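Local coordinates for protein putative Type I topoisomerase (Deinococcus radiodurans, PDB 3M4A) that probably relaxes DNA as a type IB topoisomerase, breaking and rejoining one strand without ATP, at residues Arg41-Tyr55 / Pro58-Ala71. Residues are numbered along the deposited sequence; the frame is centred on the assembly and turned at random.
Sequences RIARLAVPPAYQDVY and PDAENELQAFGRDA
D59 O is gripped by several groups. It accepts from Q65 NE2 at 3.1 Å and from S57 OG, and it lies over the centre of one face of the R41 guanidinium, 3.5 Å above the plane. Q65 NE2 gives its other hydrogen to N62 O at 2.9 Å. Both bonds run back to the loop before the Q65 strand and fix the flip of the amide. Q65 OE1 takes a weak bond from R41 NH1 at 3.0 Å, bent to 130° at the hydrogen. R41 reaches here with CG anti to the backbone N (chi1 173°) and a bend at chi3, which lays NE beside A60. NH1 is also weakly bonded to S57 O. With an alanine here, Q65 OE1 would probably lose its R41 partner and a gap would be likely to open beside D59 O and A60. L45 CD2 packs on Q65 CB.

Strands 54-56 and 64-69 form a beta hairpin of the N-terminal domain. They are an outer and the middle strand of a three-stranded antiparallel sheet, with 75-79 beyond 64-69. Y55 and F67 form a hydrogen-bonded pair, with Y55 N to F67 O at 2.7 Å and almost straight. Q52 and R69 form another. The register slips by one residue between them, a beta bulge, where D53 has positive phi. Y55 CB sits over the F67 face, 3.7 Å from its centroid, a CH-pi contact. The rings lie almost parallel (3°) but displaced, with little overlap. Helix 4-8 also touches F67, through T5 and L8. V47 CG2 meets A66 CB. G68 lets the backbones close to 4.2 Å between V54 CA and G68 CA; a CB on it would crowd V54 CG2 and Q52 O.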
# COMPACT_ATOMS: atom_id res chain seq x y z
N ARG A 41 16.24 -24.17 10.87
CA ARG A 41 15.89 -22.86 10.31
C ARG A 41 15.77 -21.80 11.40
O ARG A 41 16.35 -20.72 11.30
CB ARG A 41 14.57 -22.94 9.54
CG ARG A 41 14.05 -21.59 9.06
CD ARG A 41 12.85 -21.73 8.15
NE ARG A 41 11.79 -22.59 8.69
CZ ARG A 41 10.98 -22.28 9.71
NH1 ARG A 41 11.10 -21.12 10.36
NH2 ARG A 41 10.05 -23.14 10.10
N ILE A 42 15.01 -22.13 12.44
CA ILE A 42 14.79 -21.24 13.58
C ILE A 42 16.12 -20.81 14.21
O ILE A 42 16.26 -19.66 14.64
CB ILE A 42 13.88 -21.89 14.65
CG1 ILE A 42 12.49 -22.19 14.06
CG2 ILE A 42 13.75 -20.99 15.87
CD1 ILE A 42 11.56 -22.93 15.01
N ALA A 43 17.08 -21.73 14.25
CA ALA A 43 18.41 -21.44 14.79
C ALA A 43 19.19 -20.43 13.94
O ALA A 43 19.89 -19.58 14.49
CB ALA A 43 19.22 -22.73 14.95
N ARG A 44 19.08 -20.53 12.61
CA ARG A 44 19.78 -19.61 11.71
C ARG A 44 19.23 -18.18 11.75
O ARG A 44 19.92 -17.24 11.35
CB ARG A 44 19.74 -20.11 10.26
CG ARG A 44 20.57 -21.36 10.00
CD ARG A 44 20.84 -21.54 8.51
NE ARG A 44 20.76 -22.94 8.10
CZ ARG A 44 19.62 -23.60 7.86
NH1 ARG A 44 18.44 -23.00 7.99
NH2 ARG A 44 19.67 -24.88 7.50
N LEU A 45 17.98 -18.03 12.20
CA LEU A 45 17.38 -16.71 12.38
C LEU A 45 18.08 -15.92 13.49
O LEU A 45 18.14 -14.69 13.44
CB LEU A 45 15.88 -16.84 12.71
CG LEU A 45 15.00 -17.43 11.61
CD1 LEU A 45 13.64 -17.83 12.16
CD2 LEU A 45 14.85 -16.44 10.45
N ALA A 46 18.60 -16.63 14.49
CA ALA A 46 19.36 -16.03 15.59
C ALA A 46 18.56 -14.92 16.27
O ALA A 46 19.02 -13.79 16.40
CB ALA A 46 20.70 -15.49 15.08
N VAL A 47 17.34 -15.27 16.70
CA VAL A 47 16.47 -14.36 17.42
C VAL A 47 17.05 -14.12 18.81
O VAL A 47 17.18 -15.08 19.58
CB VAL A 47 15.04 -14.94 17.56
CG1 VAL A 47 14.14 -13.98 18.33
CG2 VAL A 47 14.45 -15.25 16.19
N PRO A 48 17.43 -12.87 19.14
CA PRO A 48 18.04 -12.57 20.44
C PRO A 48 17.29 -13.19 21.62
O PRO A 48 16.07 -13.04 21.72
CB PRO A 48 18.00 -11.04 20.51
CG PRO A 48 18.09 -10.62 19.09
CD PRO A 48 17.32 -11.65 18.31
N PRO A 49 18.02 -13.89 22.52
CA PRO A 49 17.38 -14.66 23.61
C PRO A 49 16.66 -13.81 24.67
O PRO A 49 15.77 -14.32 25.36
CB PRO A 49 18.56 -15.42 24.23
CG PRO A 49 19.76 -14.62 23.90
CD PRO A 49 19.49 -13.98 22.57
N ALA A 50 17.04 -12.54 24.79
CA ALA A 50 16.41 -11.62 25.74
C ALA A 50 15.03 -11.13 25.29
O ALA A 50 14.28 -10.58 26.10
CB ALA A 50 17.33 -10.44 26.01
N TYR A 51 14.71 -11.32 24.01
CA TYR A 51 13.38 -10.98 23.49
C TYR A 51 12.30 -11.76 24.24
O TYR A 51 12.48 -12.94 24.56
CB TYR A 51 13.28 -11.27 21.99
CG TYR A 51 13.97 -10.27 21.07
CD1 TYR A 51 14.82 -9.27 21.56
CD2 TYR A 51 13.78 -10.35 19.69
CE1 TYR A 51 15.45 -8.37 20.70
CE2 TYR A 51 14.40 -9.45 18.83
CZ TYR A 51 15.23 -8.47 19.33
OH TYR A 51 15.84 -7.60 18.46
N GLN A 52 11.18 -11.10 24.51
CA GLN A 52 10.10 -11.67 25.31
C GLN A 52 8.89 -11.99 24.44
O GLN A 52 8.64 -11.30 23.44
CB GLN A 52 9.70 -10.70 26.43
CG GLN A 52 10.87 -10.09 27.19
CD GLN A 52 10.43 -9.11 28.25
OE1 GLN A 52 9.44 -9.34 28.95
NE2 GLN A 52 11.15 -8.00 28.37
N ASP A 53 8.14 -13.02 24.83
CA ASP A 53 6.98 -13.50 24.08
C ASP A 53 7.28 -13.59 22.58
O ASP A 53 6.65 -12.91 21.76
CB ASP A 53 5.75 -12.62 24.37
CG ASP A 53 4.42 -13.37 24.18
OD1 ASP A 53 4.44 -14.61 23.97
OD2 ASP A 53 3.36 -12.72 24.26
N VAL A 54 8.27 -14.41 22.25
CA VAL A 54 8.70 -14.59 20.87
C VAL A 54 7.78 -15.58 20.15
O VAL A 54 7.44 -16.63 20.70
CB VAL A 54 10.17 -15.09 20.81
CG1 VAL A 54 10.56 -15.45 19.37
CG2 VAL A 54 11.11 -14.03 21.37
N TYR A 55 7.36 -15.22 18.94
CA TYR A 55 6.59 -16.09 18.05
C TYR A 55 7.42 -16.37 16.80
O TYR A 55 8.16 -15.51 16.33
CB TYR A 55 5.27 -15.44 17.65
CG TYR A 55 4.21 -15.42 18.74
CD1 TYR A 55 4.33 -14.58 19.85
CD2 TYR A 55 3.07 -16.22 18.64
CE1 TYR A 55 3.36 -14.55 20.84
CE2 TYR A 55 2.09 -16.19 19.63
CZ TYR A 55 2.24 -15.36 20.72
OH TYR A 55 1.27 -15.33 21.70
N PRO A 58 5.89 -21.40 11.70
CA PRO A 58 6.03 -22.85 11.60
C PRO A 58 6.26 -23.31 10.15
O PRO A 58 5.88 -24.42 9.79
CB PRO A 58 4.69 -23.36 12.13
CG PRO A 58 3.71 -22.29 11.78
CD PRO A 58 4.47 -20.98 11.76
N ASP A 59 6.91 -22.46 9.35
CA ASP A 59 6.95 -22.63 7.90
C ASP A 59 8.15 -21.87 7.34
O ASP A 59 8.44 -20.75 7.76
CB ASP A 59 5.64 -22.10 7.31
CG ASP A 59 5.51 -22.36 5.83
OD1 ASP A 59 6.21 -23.25 5.31
OD2 ASP A 59 4.69 -21.67 5.20
N ALA A 60 8.85 -22.48 6.38
CA ALA A 60 10.06 -21.88 5.81
C ALA A 60 9.78 -20.74 4.83
O ALA A 60 10.69 -19.97 4.51
CB ALA A 60 10.92 -22.94 5.14
N GLU A 61 8.53 -20.63 4.36
CA GLU A 61 8.19 -19.69 3.29
C GLU A 61 7.73 -18.31 3.77
O GLU A 61 8.01 -17.31 3.11
CB GLU A 61 7.12 -20.30 2.37
CG GLU A 61 7.67 -21.28 1.34
CD GLU A 61 8.28 -22.53 1.97
OE1 GLU A 61 7.85 -22.92 3.07
OE2 GLU A 61 9.20 -23.13 1.35
N ASN A 62 7.02 -18.25 4.91
CA ASN A 62 6.49 -16.99 5.45
C ASN A 62 7.48 -15.82 5.44
O ASN A 62 8.59 -15.95 5.94
CB ASN A 62 6.00 -17.19 6.88
CG ASN A 62 4.61 -17.80 6.95
OD1 ASN A 62 3.68 -17.34 6.28
ND2 ASN A 62 4.46 -18.84 7.77
N GLU A 63 7.05 -14.69 4.88
CA GLU A 63 7.88 -13.48 4.81
C GLU A 63 8.24 -12.92 6.19
O GLU A 63 9.29 -12.29 6.34
CB GLU A 63 7.22 -12.39 3.95
CG GLU A 63 5.87 -11.85 4.47
CD GLU A 63 4.65 -12.61 3.94
OE1 GLU A 63 4.82 -13.74 3.45
OE2 GLU A 63 3.53 -12.07 4.03
N LEU A 64 7.37 -13.13 7.18
CA LEU A 64 7.67 -12.79 8.57
C LEU A 64 8.02 -14.07 9.33
O LEU A 64 7.15 -14.88 9.64
CB LEU A 64 6.49 -12.08 9.25
CG LEU A 64 6.71 -11.67 10.71
CD1 LEU A 64 8.02 -10.91 10.89
CD2 LEU A 64 5.53 -10.85 11.22
N GLN A 65 9.31 -14.24 9.63
CA GLN A 65 9.83 -15.48 10.21
C GLN A 65 9.76 -15.52 11.73
O GLN A 65 9.58 -16.59 12.31
CB GLN A 65 11.26 -15.72 9.72
CG GLN A 65 11.31 -16.27 8.30
CD GLN A 65 10.95 -17.74 8.24
OE1 GLN A 65 11.62 -18.57 8.85
NE2 GLN A 65 9.88 -18.07 7.52
N ALA A 66 9.90 -14.37 12.39
CA ALA A 66 9.72 -14.29 13.84
C ALA A 66 9.44 -12.87 14.34
O ALA A 66 9.87 -11.89 13.72
CB ALA A 66 10.95 -14.85 14.56
N PHE A 67 8.72 -12.77 15.46
CA PHE A 67 8.46 -11.49 16.13
C PHE A 67 8.33 -11.63 17.66
O PHE A 67 7.81 -12.62 18.17
CB PHE A 67 7.21 -10.80 15.53
CG PHE A 67 5.90 -11.50 15.83
CD1 PHE A 67 5.21 -11.23 17.01
CD2 PHE A 67 5.36 -12.39 14.92
CE1 PHE A 67 4.00 -11.87 17.28
CE2 PHE A 67 4.15 -13.02 15.19
CZ PHE A 67 3.47 -12.76 16.37
N GLY A 68 8.81 -10.61 18.37
CA GLY A 68 8.73 -10.56 19.83
C GLY A 68 8.87 -9.14 20.35
O GLY A 68 8.74 -8.18 19.59
N ARG A 69 9.16 -9.01 21.65
CA ARG A 69 9.26 -7.70 22.30
C ARG A 69 10.54 -7.55 23.13
O ARG A 69 10.91 -8.46 23.87
CB ARG A 69 8.04 -7.44 23.19
CG ARG A 69 6.77 -7.16 22.41
CD ARG A 69 5.54 -7.17 23.31
NE ARG A 69 4.30 -7.25 22.54
CZ ARG A 69 3.73 -6.23 21.89
NH1 ARG A 69 4.27 -5.01 21.90
NH2 ARG A 69 2.60 -6.43 21.22
N ASP A 70 11.19 -6.40 22.99
CA ASP A 70 12.34 -6.06 23.81
C ASP A 70 11.88 -5.52 25.17
O ASP A 70 10.67 -5.40 25.41
CB ASP A 70 13.28 -5.07 23.09
CG ASP A 70 12.63 -3.71 22.82
OD1 ASP A 70 11.62 -3.35 23.47
OD2 ASP A 70 13.14 -2.99 21.94
N ALA A 71 12.83 -5.19 26.05
CA ALA A 71 12.51 -4.70 27.39
C ALA A 71 11.56 -3.50 27.36
O ALA A 71 10.62 -3.42 28.15
CB ALA A 71 13.79 -4.35 28.15